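Local coordinates for protein putative branched-chain amino acid aminotransferase IlvE (Streptococcus mutans, PDB 4DQN) that probably transfers the amino group of isoleucine, valine or leucine to 2-oxoglutarate, with pyridoxal 5'-phosphate as cofactor, at residues R24-K30 / D146-I152; K33-G37 / P96-K102; I47-A53 / I134-I140. All coordinates share one frame; numbering follows the deposited sequence.

Contact 1 of 3, residues R24-K30 / D146-I152; sequences RYISYYK and DEYIFTI
Thr151 reaches across to strand 24-30 with its hydroxyl, OG1 giving a hydrogen bond of 2.7 Å to Tyr25 O. The same carbonyl accepts from Ile152 N, so one oxygen is gripped by a side chain and a backbone donor; a beta-branched threonine suits a strand and supplies that extra donor. The two strands run antiparallel in regular register, with Tyr25, Ser27 and Tyr29 in the hydrogen-bonded pairs; Tyr29 N points almost straight at Tyr148 O (2.8 Å, 174°).

Tyr29 can be followed outward. Its CB lies 3.9 Å from Tyr148 CB; CG, turned anti to the backbone N (chi1 -177°), sets the two tyrosine side chains side by side, pointing the same way. CD1 meets Tyr148 CD1 at 3.8 Å, and Asp146 O sits at the ring edge, in plane. The edge of the Tyr148 ring is turned toward the face of the Tyr29 ring, an offset edge-to-face pair with planes at 79°. Beyond, the Tyr29 ring packs on Pro96 and edge-to-face on Trp34.

On the other face of the sheet Ile149 spreads its two branches: CG2 touches Ile26 CG1 (3.8 Å), while CG1 lies against CD2 of Tyr28.

Strand 24-30 is held between 33-40 and 147-157, and the latter is paired with 126-136. Helix 100-113 packs against Tyr25 and Ile152, while Arg24 forms a salt bridge with Glu49 of the second subunit.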
loop_
_atom_site.group_PDB
_atom_site.type_symbol
_atom_site.label_atom_id
_atom_site.label_comp_id
_atom_site.label_asym_id
_atom_site.label_seq_id
_atom_site.Cartn_x
_atom_site.Cartn_y
_atom_site.Cartn_z
ATOM N N ARG A 24 -24.576 4.589 5.744
ATOM C CA ARG A 24 -23.460 4.980 4.870
ATOM C C ARG A 24 -23.959 4.917 3.462
ATOM O O ARG A 24 -24.904 4.181 3.169
ATOM C CB ARG A 24 -22.296 3.988 4.868
ATOM C CG ARG A 24 -21.771 3.528 6.150
ATOM C CD ARG A 24 -22.168 2.098 6.391
ATOM N NE ARG A 24 -23.314 2.121 7.250
ATOM C CZ ARG A 24 -23.266 2.482 8.518
ATOM N NH1 ARG A 24 -22.112 2.821 9.106
ATOM N NH2 ARG A 24 -24.388 2.475 9.203
ATOM N N TYR A 25 -23.289 5.650 2.580
ATOM C CA TYR A 25 -23.509 5.541 1.142
ATOM C C TYR A 25 -22.615 4.444 0.564
ATOM O O TYR A 25 -21.468 4.274 0.986
ATOM C CB TYR A 25 -23.167 6.880 0.498
ATOM C CG TYR A 25 -23.158 6.930 -1.015
ATOM C CD1 TYR A 25 -22.056 6.481 -1.750
ATOM C CD2 TYR A 25 -24.220 7.481 -1.704
ATOM C CE1 TYR A 25 -22.038 6.561 -3.133
ATOM C CE2 TYR A 25 -24.213 7.566 -3.088
ATOM C CZ TYR A 25 -23.125 7.108 -3.793
ATOM O OH TYR A 25 -23.124 7.216 -5.167
ATOM N N ILE A 26 -23.134 3.708 -0.411
ATOM C CA ILE A 26 -22.331 2.714 -1.115
ATOM C C ILE A 26 -22.767 2.629 -2.576
ATOM O O ILE A 26 -23.957 2.700 -2.891
ATOM C CB ILE A 26 -22.393 1.311 -0.432
ATOM C CG1 ILE A 26 -21.319 0.381 -0.998
ATOM C CG2 ILE A 26 -23.785 0.678 -0.585
ATOM C CD1 ILE A 26 -21.091 -0.892 -0.146
ATOM N N SER A 27 -21.791 2.501 -3.468
ATOM C CA SER A 27 -22.045 2.431 -4.899
ATOM C C SER A 27 -21.068 1.414 -5.457
ATOM O O SER A 27 -19.911 1.359 -5.020
ATOM C CB SER A 27 -21.824 3.801 -5.555
ATOM O OG SER A 27 -22.078 3.760 -6.958
ATOM N N TYR A 28 -21.539 0.606 -6.401
ATOM C CA TYR A 28 -20.723 -0.450 -6.987
ATOM C C TYR A 28 -20.407 -0.128 -8.438
ATOM O O TYR A 28 -21.266 0.366 -9.173
ATOM C CB TYR A 28 -21.447 -1.809 -6.907
ATOM C CG TYR A 28 -21.669 -2.325 -5.494
ATOM C CD1 TYR A 28 -22.731 -1.867 -4.721
ATOM C CD2 TYR A 28 -20.825 -3.283 -4.945
ATOM C CE1 TYR A 28 -22.942 -2.346 -3.432
ATOM C CE2 TYR A 28 -21.035 -3.775 -3.650
ATOM C CZ TYR A 28 -22.092 -3.293 -2.910
ATOM O OH TYR A 28 -22.307 -3.760 -1.630
ATOM N N TYR A 29 -19.168 -0.397 -8.848
ATOM C CA TYR A 29 -18.775 -0.247 -10.244
ATOM C C TYR A 29 -18.644 -1.641 -10.844
ATOM O O TYR A 29 -17.894 -2.479 -10.342
ATOM C CB TYR A 29 -17.449 0.508 -10.323
ATOM C CG TYR A 29 -16.921 0.826 -11.705
ATOM C CD1 TYR A 29 -16.189 -0.111 -12.427
ATOM C CD2 TYR A 29 -17.095 2.088 -12.256
ATOM C CE1 TYR A 29 -15.678 0.195 -13.682
ATOM C CE2 TYR A 29 -16.582 2.408 -13.514
ATOM C CZ TYR A 29 -15.874 1.451 -14.217
ATOM O OH TYR A 29 -15.357 1.752 -15.462
ATOM N N LYS A 30 -19.409 -1.889 -11.901
ATOM C CA LYS A 30 -19.360 -3.142 -12.649
ATOM C C LYS A 30 -19.597 -2.833 -14.123
ATOM O O LYS A 30 -20.319 -1.891 -14.450
ATOM C CB LYS A 30 -20.444 -4.118 -12.162
ATOM C CG LYS A 30 -20.459 -4.354 -10.652
ATOM C CD LYS A 30 -21.544 -5.336 -10.217
ATOM C CE LYS A 30 -21.763 -5.245 -8.704
ATOM N NZ LYS A 30 -22.507 -6.404 -8.134
ATOM N N ASP A 146 -11.799 -5.286 -12.017
ATOM C CA ASP A 146 -12.833 -4.714 -12.872
ATOM C C ASP A 146 -14.127 -4.418 -12.117
ATOM O O ASP A 146 -15.086 -3.895 -12.694
ATOM C CB ASP A 146 -13.059 -5.502 -14.173
ATOM C CG ASP A 146 -13.295 -6.963 -13.948
ATOM O OD1 ASP A 146 -13.873 -7.338 -12.896
ATOM O OD2 ASP A 146 -12.908 -7.746 -14.845
ATOM N N GLU A 147 -14.125 -4.712 -10.817
ATOM C CA GLU A 147 -15.226 -4.314 -9.925
ATOM C C GLU A 147 -14.701 -3.400 -8.819
ATOM O O GLU A 147 -13.622 -3.636 -8.282
ATOM C CB GLU A 147 -15.884 -5.551 -9.296
ATOM C CG GLU A 147 -16.586 -6.472 -10.298
ATOM C CD GLU A 147 -17.119 -7.738 -9.646
ATOM O OE1 GLU A 147 -17.655 -7.652 -8.520
ATOM O OE2 GLU A 147 -16.985 -8.824 -10.253
ATOM N N TYR A 148 -15.447 -2.350 -8.481
ATOM C CA TYR A 148 -15.011 -1.436 -7.427
ATOM C C TYR A 148 -16.147 -1.078 -6.499
ATOM O O TYR A 148 -17.323 -1.110 -6.889
ATOM C CB TYR A 148 -14.419 -0.155 -8.038
ATOM C CG TYR A 148 -13.163 -0.440 -8.824
ATOM C CD1 TYR A 148 -13.234 -0.889 -10.137
ATOM C CD2 TYR A 148 -11.905 -0.293 -8.238
ATOM C CE1 TYR A 148 -12.085 -1.185 -10.859
ATOM C CE2 TYR A 148 -10.739 -0.581 -8.947
ATOM C CZ TYR A 148 -10.844 -1.016 -10.260
ATOM O OH TYR A 148 -9.711 -1.300 -10.978
ATOM N N ILE A 149 -15.797 -0.736 -5.263
ATOM C CA ILE A 149 -16.765 -0.150 -4.335
ATOM C C ILE A 149 -16.368 1.273 -4.022
ATOM O O ILE A 149 -15.200 1.534 -3.763
ATOM C CB ILE A 149 -16.843 -0.963 -3.022
ATOM C CG1 ILE A 149 -17.498 -2.320 -3.293
ATOM C CG2 ILE A 149 -17.672 -0.222 -1.964
ATOM C CD1 ILE A 149 -17.556 -3.235 -2.076
ATOM N N PHE A 150 -17.335 2.195 -4.058
ATOM C CA PHE A 150 -17.152 3.526 -3.493
ATOM C C PHE A 150 -18.136 3.678 -2.343
ATOM O O PHE A 150 -19.352 3.545 -2.526
ATOM C CB PHE A 150 -17.370 4.624 -4.549
ATOM C CG PHE A 150 -17.293 6.037 -3.990
ATOM C CD1 PHE A 150 -16.116 6.515 -3.407
ATOM C CD2 PHE A 150 -18.391 6.886 -4.058
ATOM C CE1 PHE A 150 -16.049 7.831 -2.887
ATOM C CE2 PHE A 150 -18.338 8.199 -3.548
ATOM C CZ PHE A 150 -17.164 8.672 -2.965
ATOM N N THR A 151 -17.612 3.925 -1.147
ATOM C CA THR A 151 -18.467 4.095 0.017
ATOM C C THR A 151 -18.068 5.333 0.816
ATOM O O THR A 151 -16.892 5.692 0.868
ATOM C CB THR A 151 -18.460 2.816 0.907
ATOM O OG1 THR A 151 -19.339 2.994 2.024
ATOM C CG2 THR A 151 -17.042 2.474 1.410
ATOM N N ILE A 152 -19.052 6.018 1.395
ATOM C CA ILE A 152 -18.746 7.071 2.360
ATOM C C ILE A 152 -19.459 6.779 3.665
ATOM O O ILE A 152 -20.697 6.723 3.708
ATOM C CB ILE A 152 -19.191 8.473 1.888
ATOM C CG1 ILE A 152 -18.647 8.803 0.487
ATOM C CG2 ILE A 152 -18.740 9.537 2.894
ATOM C CD1 ILE A 152 -19.007 10.242 0.006
#

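Contact 2 of 3, residues K33-G37 / P96-K102; sequences KWDDG and PQVPTDK
Trp34 and Lys102 cross at about a right angle, the lysine chain passing over one face of the indole. The lysine is extended from CB to CE and bends only at its last torsion (chi4 60°). CE rests 3.6 Å above the ring plane, offset toward the rim, and the bend brings NZ to Asp35 O at 2.9 Å, in the carbonyl plane. A long flexible residue suits this place: its methylenes cover an aromatic face while the ammonium group reaches a carbonyl, Tyr25 OH and Ser27 OG.

Trp34 has CG anti to its carbonyl carbon (chi1 -72°), sending the indole toward loop 96-99. There NE1 donates to Gln97 O (2.9 Å, 155°), entering from above the carbonyl plane. CZ2 packs on Val98 CG2 at 3.6 Å, and Pro96 O lies at the ring edge, buried without a hydrogen-bonding partner.

At the backbone angles of Gly37 a CB would jam against the preceding carbonyl O, calling for glycine. Trp34 joins this strand, outermost in the chain's sheet, to the loop leading into helix 100-113. The bond from Gly37 N to Asp35 OD2 (2.8 Å), an atom also hydrogen-bonded to Ser27 OG, closes an Asx turn where strand 33-40 is interrupted.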
loop_
_atom_site.group_PDB
_atom_site.type_symbol
_atom_site.label_atom_id
_atom_site.label_comp_id
_atom_site.label_asym_id
_atom_site.label_seq_id
_atom_site.Cartn_x
_atom_site.Cartn_y
_atom_site.Cartn_z
ATOM N N LYS A 33 -19.294 0.758 -15.444
ATOM C CA LYS A 33 -20.225 1.798 -14.957
ATOM C C LYS A 33 -20.385 1.784 -13.437
ATOM O O LYS A 33 -20.371 0.713 -12.832
ATOM C CB LYS A 33 -21.631 1.599 -15.550
ATOM C CG LYS A 33 -21.698 1.377 -17.042
ATOM C CD LYS A 33 -21.292 2.634 -17.819
ATOM C CE LYS A 33 -21.449 2.435 -19.330
ATOM N NZ LYS A 33 -20.741 1.199 -19.790
ATOM N N TRP A 34 -20.548 2.966 -12.832
ATOM C CA TRP A 34 -21.023 3.080 -11.448
ATOM C C TRP A 34 -22.538 2.938 -11.417
ATOM O O TRP A 34 -23.221 3.476 -12.284
ATOM C CB TRP A 34 -20.696 4.464 -10.857
ATOM C CG TRP A 34 -19.252 4.671 -10.565
ATOM C CD1 TRP A 34 -18.379 5.460 -11.258
ATOM C CD2 TRP A 34 -18.500 4.058 -9.510
ATOM N NE1 TRP A 34 -17.120 5.384 -10.687
ATOM C CE2 TRP A 34 -17.173 4.521 -9.620
ATOM C CE3 TRP A 34 -18.826 3.174 -8.475
ATOM C CZ2 TRP A 34 -16.172 4.123 -8.729
ATOM C CZ3 TRP A 34 -17.820 2.769 -7.597
ATOM C CH2 TRP A 34 -16.516 3.245 -7.730
ATOM N N ASP A 35 -23.073 2.243 -10.418
ATOM C CA ASP A 35 -24.513 2.330 -10.168
ATOM C C ASP A 35 -24.810 3.696 -9.548
ATOM O O ASP A 35 -23.881 4.486 -9.332
ATOM C CB ASP A 35 -25.043 1.164 -9.315
ATOM C CG ASP A 35 -24.510 1.156 -7.883
ATOM O OD1 ASP A 35 -24.443 0.051 -7.306
ATOM O OD2 ASP A 35 -24.181 2.219 -7.305
ATOM N N ASP A 36 -26.083 3.977 -9.266
ATOM C CA ASP A 36 -26.481 5.293 -8.759
ATOM C C ASP A 36 -26.133 5.506 -7.295
ATOM O O ASP A 36 -26.215 6.626 -6.801
ATOM C CB ASP A 36 -27.992 5.499 -8.913
ATOM C CG ASP A 36 -28.438 5.546 -10.361
ATOM O OD1 ASP A 36 -27.572 5.665 -11.265
ATOM O OD2 ASP A 36 -29.665 5.465 -10.598
ATOM N N GLY A 37 -25.791 4.432 -6.588
ATOM C CA GLY A 37 -25.509 4.542 -5.165
ATOM C C GLY A 37 -26.768 4.413 -4.320
ATOM O O GLY A 37 -27.872 4.709 -4.785
ATOM N N PRO A 96 -11.282 3.395 -11.586
ATOM C CA PRO A 96 -12.167 4.333 -12.295
ATOM C C PRO A 96 -12.492 5.527 -11.418
ATOM O O PRO A 96 -12.675 5.362 -10.199
ATOM C CB PRO A 96 -13.439 3.511 -12.531
ATOM C CG PRO A 96 -13.395 2.398 -11.471
ATOM C CD PRO A 96 -11.923 2.092 -11.337
ATOM N N GLN A 97 -12.570 6.712 -12.012
ATOM C CA GLN A 97 -12.857 7.912 -11.237
ATOM C C GLN A 97 -14.294 7.954 -10.714
ATOM O O GLN A 97 -15.227 7.473 -11.359
ATOM C CB GLN A 97 -12.593 9.159 -12.082
ATOM C CG GLN A 97 -11.119 9.431 -12.394
ATOM C CD GLN A 97 -10.949 10.719 -13.166
ATOM O OE1 GLN A 97 -11.875 11.533 -13.228
ATOM N NE2 GLN A 97 -9.783 10.914 -13.766
ATOM N N VAL A 98 -14.465 8.538 -9.535
ATOM C CA VAL A 98 -15.789 8.904 -9.043
ATOM C C VAL A 98 -15.977 10.361 -9.437
ATOM O O VAL A 98 -15.216 11.217 -8.980
ATOM C CB VAL A 98 -15.858 8.783 -7.501
ATOM C CG1 VAL A 98 -17.182 9.338 -6.964
ATOM C CG2 VAL A 98 -15.688 7.332 -7.072
ATOM N N PRO A 99 -16.951 10.655 -10.322
ATOM C CA PRO A 99 -17.137 12.046 -10.767
ATOM C C PRO A 99 -17.445 13.000 -9.614
ATOM O O PRO A 99 -18.000 12.589 -8.592
ATOM C CB PRO A 99 -18.334 11.956 -11.728
ATOM C CG PRO A 99 -18.221 10.517 -12.310
ATOM C CD PRO A 99 -17.759 9.697 -11.109
ATOM N N THR A 100 -17.083 14.264 -9.779
ATOM C CA THR A 100 -17.259 15.261 -8.724
ATOM C C THR A 100 -18.713 15.399 -8.284
ATOM O O THR A 100 -18.997 15.448 -7.084
ATOM C CB THR A 100 -16.703 16.596 -9.182
ATOM O OG1 THR A 100 -15.306 16.426 -9.459
ATOM C CG2 THR A 100 -16.884 17.674 -8.106
ATOM N N ASP A 101 -19.646 15.438 -9.231
ATOM C CA ASP A 101 -21.043 15.549 -8.824
ATOM C C ASP A 101 -21.517 14.315 -8.048
ATOM O O ASP A 101 -22.258 14.458 -7.082
ATOM C CB ASP A 101 -21.980 15.924 -9.986
ATOM C CG ASP A 101 -22.021 14.876 -11.083
ATOM O OD1 ASP A 101 -22.797 15.080 -12.040
ATOM O OD2 ASP A 101 -21.290 13.860 -11.013
ATOM N N LYS A 102 -21.061 13.121 -8.436
ATOM C CA LYS A 102 -21.409 11.896 -7.703
ATOM C C LYS A 102 -20.847 11.955 -6.282
ATOM O O LYS A 102 -21.555 11.667 -5.311
ATOM C CB LYS A 102 -20.864 10.646 -8.433
ATOM C CG LYS A 102 -21.155 9.310 -7.731
ATOM C CD LYS A 102 -20.523 8.154 -8.517
ATOM C CE LYS A 102 -20.861 6.803 -7.917
ATOM N NZ LYS A 102 -22.329 6.523 -7.869
#

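Contact 3 of 3, residues I47-A53 / I134-I140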
loop_
_atom_site.group_PDB
_atom_site.type_symbol
_atom_site.label_atom_id
_atom_site.label_comp_id
_atom_site.label_asym_id
_atom_site.label_seq_id
_atom_site.Cartn_x
_atom_site.Cartn_y
_atom_site.Cartn_z
ATOM N N ILE A 47 -16.605 -8.687 0.588
ATOM C CA ILE A 47 -15.783 -8.607 -0.611
ATOM C C ILE A 47 -15.027 -9.902 -0.822
ATOM O O ILE A 47 -14.741 -10.638 0.131
ATOM C CB ILE A 47 -14.794 -7.415 -0.559
ATOM C CG1 ILE A 47 -13.762 -7.599 0.554
ATOM C CG2 ILE A 47 -15.541 -6.085 -0.344
ATOM C CD1 ILE A 47 -12.743 -6.444 0.639
ATOM N N SER A 48 -14.710 -10.184 -2.078
ATOM C CA SER A 48 -13.979 -11.396 -2.429
ATOM C C SER A 48 -12.660 -11.520 -1.672
ATOM O O SER A 48 -11.932 -10.533 -1.516
ATOM C CB SER A 48 -13.688 -11.392 -3.927
ATOM O OG SER A 48 -12.921 -12.538 -4.271
ATOM N N GLU A 49 -12.351 -12.737 -1.220
ATOM C CA GLU A 49 -11.069 -13.041 -0.603
ATOM C C GLU A 49 -9.919 -12.656 -1.539
ATOM O O GLU A 49 -8.773 -12.488 -1.111
ATOM C CB GLU A 49 -10.989 -14.545 -0.275
ATOM C CG GLU A 49 -11.030 -15.450 -1.516
ATOM C CD GLU A 49 -11.232 -16.901 -1.164
ATOM O OE1 GLU A 49 -11.214 -17.214 0.044
ATOM O OE2 GLU A 49 -11.408 -17.735 -2.086
ATOM N N SER A 50 -10.230 -12.523 -2.825
ATOM C CA SER A 50 -9.217 -12.211 -3.821
ATOM C C SER A 50 -9.267 -10.758 -4.288
ATOM O O SER A 50 -8.735 -10.440 -5.363
ATOM C CB SER A 50 -9.404 -13.122 -5.030
ATOM O OG SER A 50 -8.220 -13.114 -5.792
ATOM N N SER A 51 -9.887 -9.880 -3.492
ATOM C CA SER A 51 -10.015 -8.456 -3.850
ATOM C C SER A 51 -8.654 -7.765 -3.948
ATOM O O SER A 51 -7.875 -7.812 -2.994
ATOM C CB SER A 51 -10.845 -7.703 -2.795
ATOM O OG SER A 51 -12.194 -8.147 -2.758
ATOM N N PRO A 52 -8.380 -7.084 -5.078
ATOM C CA PRO A 52 -7.129 -6.319 -5.225
ATOM C C PRO A 52 -6.888 -5.278 -4.125
ATOM O O PRO A 52 -5.732 -4.959 -3.876
ATOM C CB PRO A 52 -7.309 -5.605 -6.575
ATOM C CG PRO A 52 -8.157 -6.588 -7.366
ATOM C CD PRO A 52 -9.155 -7.113 -6.337
ATOM N N ALA A 53 -7.928 -4.763 -3.470
ATOM C CA ALA A 53 -7.696 -3.829 -2.371
ATOM C C ALA A 53 -6.914 -4.508 -1.244
ATOM O O ALA A 53 -6.161 -3.851 -0.524
ATOM C CB ALA A 53 -9.012 -3.256 -1.853
ATOM N N ILE A 134 -12.249 1.182 -3.401
ATOM C CA ILE A 134 -11.471 -0.051 -3.355
ATOM C C ILE A 134 -11.715 -0.976 -4.540
ATOM O O ILE A 134 -12.847 -1.106 -5.024
ATOM C CB ILE A 134 -11.750 -0.851 -2.062
ATOM C CG1 ILE A 134 -13.258 -0.986 -1.813
ATOM C CG2 ILE A 134 -11.077 -0.198 -0.856
ATOM C CD1 ILE A 134 -13.580 -1.960 -0.659
ATOM N N GLY A 135 -10.643 -1.620 -5.000
ATOM C CA GLY A 135 -10.751 -2.678 -5.998
ATOM C C GLY A 135 -11.197 -3.979 -5.359
ATOM O O GLY A 135 -10.556 -4.469 -4.423
ATOM N N VAL A 136 -12.293 -4.547 -5.866
ATOM C CA VAL A 136 -12.837 -5.800 -5.337
ATOM C C VAL A 136 -12.991 -6.837 -6.445
ATOM O O VAL A 136 -12.345 -6.723 -7.491
ATOM C CB VAL A 136 -14.155 -5.574 -4.559
ATOM C CG1 VAL A 136 -13.874 -4.693 -3.344
ATOM C CG2 VAL A 136 -15.247 -4.919 -5.443
ATOM N N GLY A 137 -13.813 -7.859 -6.222
ATOM C CA GLY A 137 -13.906 -8.946 -7.181
ATOM C C GLY A 137 -12.668 -9.829 -7.154
ATOM O O GLY A 137 -11.879 -9.783 -6.209
ATOM N N ASP A 138 -12.481 -10.639 -8.192
ATOM C CA ASP A 138 -11.464 -11.696 -8.151
ATOM C C ASP A 138 -10.222 -11.401 -9.004
ATOM O O ASP A 138 -10.307 -11.346 -10.228
ATOM C CB ASP A 138 -12.080 -13.015 -8.624
ATOM C CG ASP A 138 -13.348 -13.363 -7.880
ATOM O OD1 ASP A 138 -13.523 -12.877 -6.742
ATOM O OD2 ASP A 138 -14.171 -14.133 -8.425
ATOM N N VAL A 139 -9.063 -11.215 -8.369
ATOM C CA VAL A 139 -7.827 -11.030 -9.126
ATOM C C VAL A 139 -6.668 -11.704 -8.415
ATOM O O VAL A 139 -6.347 -11.364 -7.269
ATOM C CB VAL A 139 -7.460 -9.545 -9.311
ATOM C CG1 VAL A 139 -6.075 -9.417 -9.951
ATOM C CG2 VAL A 139 -8.491 -8.822 -10.161
ATOM N N ILE A 140 -6.025 -12.653 -9.073
ATOM C CA ILE A 140 -4.839 -13.249 -8.454
ATOM C C ILE A 140 -3.474 -12.777 -9.022
ATOM O O ILE A 140 -2.577 -12.455 -8.254
ATOM C CB ILE A 140 -4.966 -14.781 -8.269
ATOM C CG1 ILE A 140 -5.662 -15.064 -6.930
ATOM C CG2 ILE A 140 -3.591 -15.446 -8.227
ATOM C CD1 ILE A 140 -4.852 -14.588 -5.702
HETATM O O HOH W 1 -16.060 -8.626 -4.297
#
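Ile47 opens the contact by laying CG2 against Val136 CG1 (3.7 Å), two branched side chains crossing at about a right angle. At Ser48 the chain turns. OG, anti to the backbone N (chi1 177°), donates to Asp138 OD1 at 2.6 Å, nearly along the carboxylate C-O axis; a small hydroxyl fits here and still reaches the acid. One water accepts from both Ser48 N and Gly137 N; both groups are N-H donors and so need an acceptor between them. The positive phi of Gly137 (72°) suits a residue without a side chain.

Glu49 reaches the second subunit, OE2 forming a salt bridge with Arg24 and a hydrogen bond with Tyr18 OH of that chain. Ser50 returns to the partner segment: its O accepts from Val139 N (3.1 Å, 159°), the donor standing above the carbonyl plane, while OG makes a weak bond to Val139 O. Ser51 OG turns back to Ser48 O (2.7 Å), in the carbonyl plane on a lone pair. Ser51 N also donates to Ser48 O, bracing the turn.

Pro52 has no N-H to offer and packs instead, CG touching Val139 CG2 at 3.6 Å. Ala53 N donates to Gly135 O (2.8 Å), and its methyl is small enough to meet Ile134 CB at 3.7 Å.

Segment 47-53 passes from strand end through a type I beta turn, Ser48 to Ser51, into helix 52-55 with Ser51 at the N-cap position, though its side chain makes no capping bond. It sits at the dimer interface, where Ile47 pairs with an antiparallel strand of the second subunit.

All three contacts reach the same antiparallel sheet. Contacts 1 and 2 have centres about 8 Å apart and touch, as strands 24-30 and 33-40 are neighbours in it; the centre of contact 3 lies about 13 Å from that of contact 1, joined through the pairing of strands 126-136 and 147-157. Contacts 2 and 3, about 19 Å apart between centres, do not touch. Along the chain contact 1 encloses the other two, whose segments alternate. Strands distant in sequence thus form one sheet, with the start of helix 100-113 and the turn of 47-53 packed against it. Contacts 1 and 3 both reach the second subunit, with Ile47 pairing to a strand there.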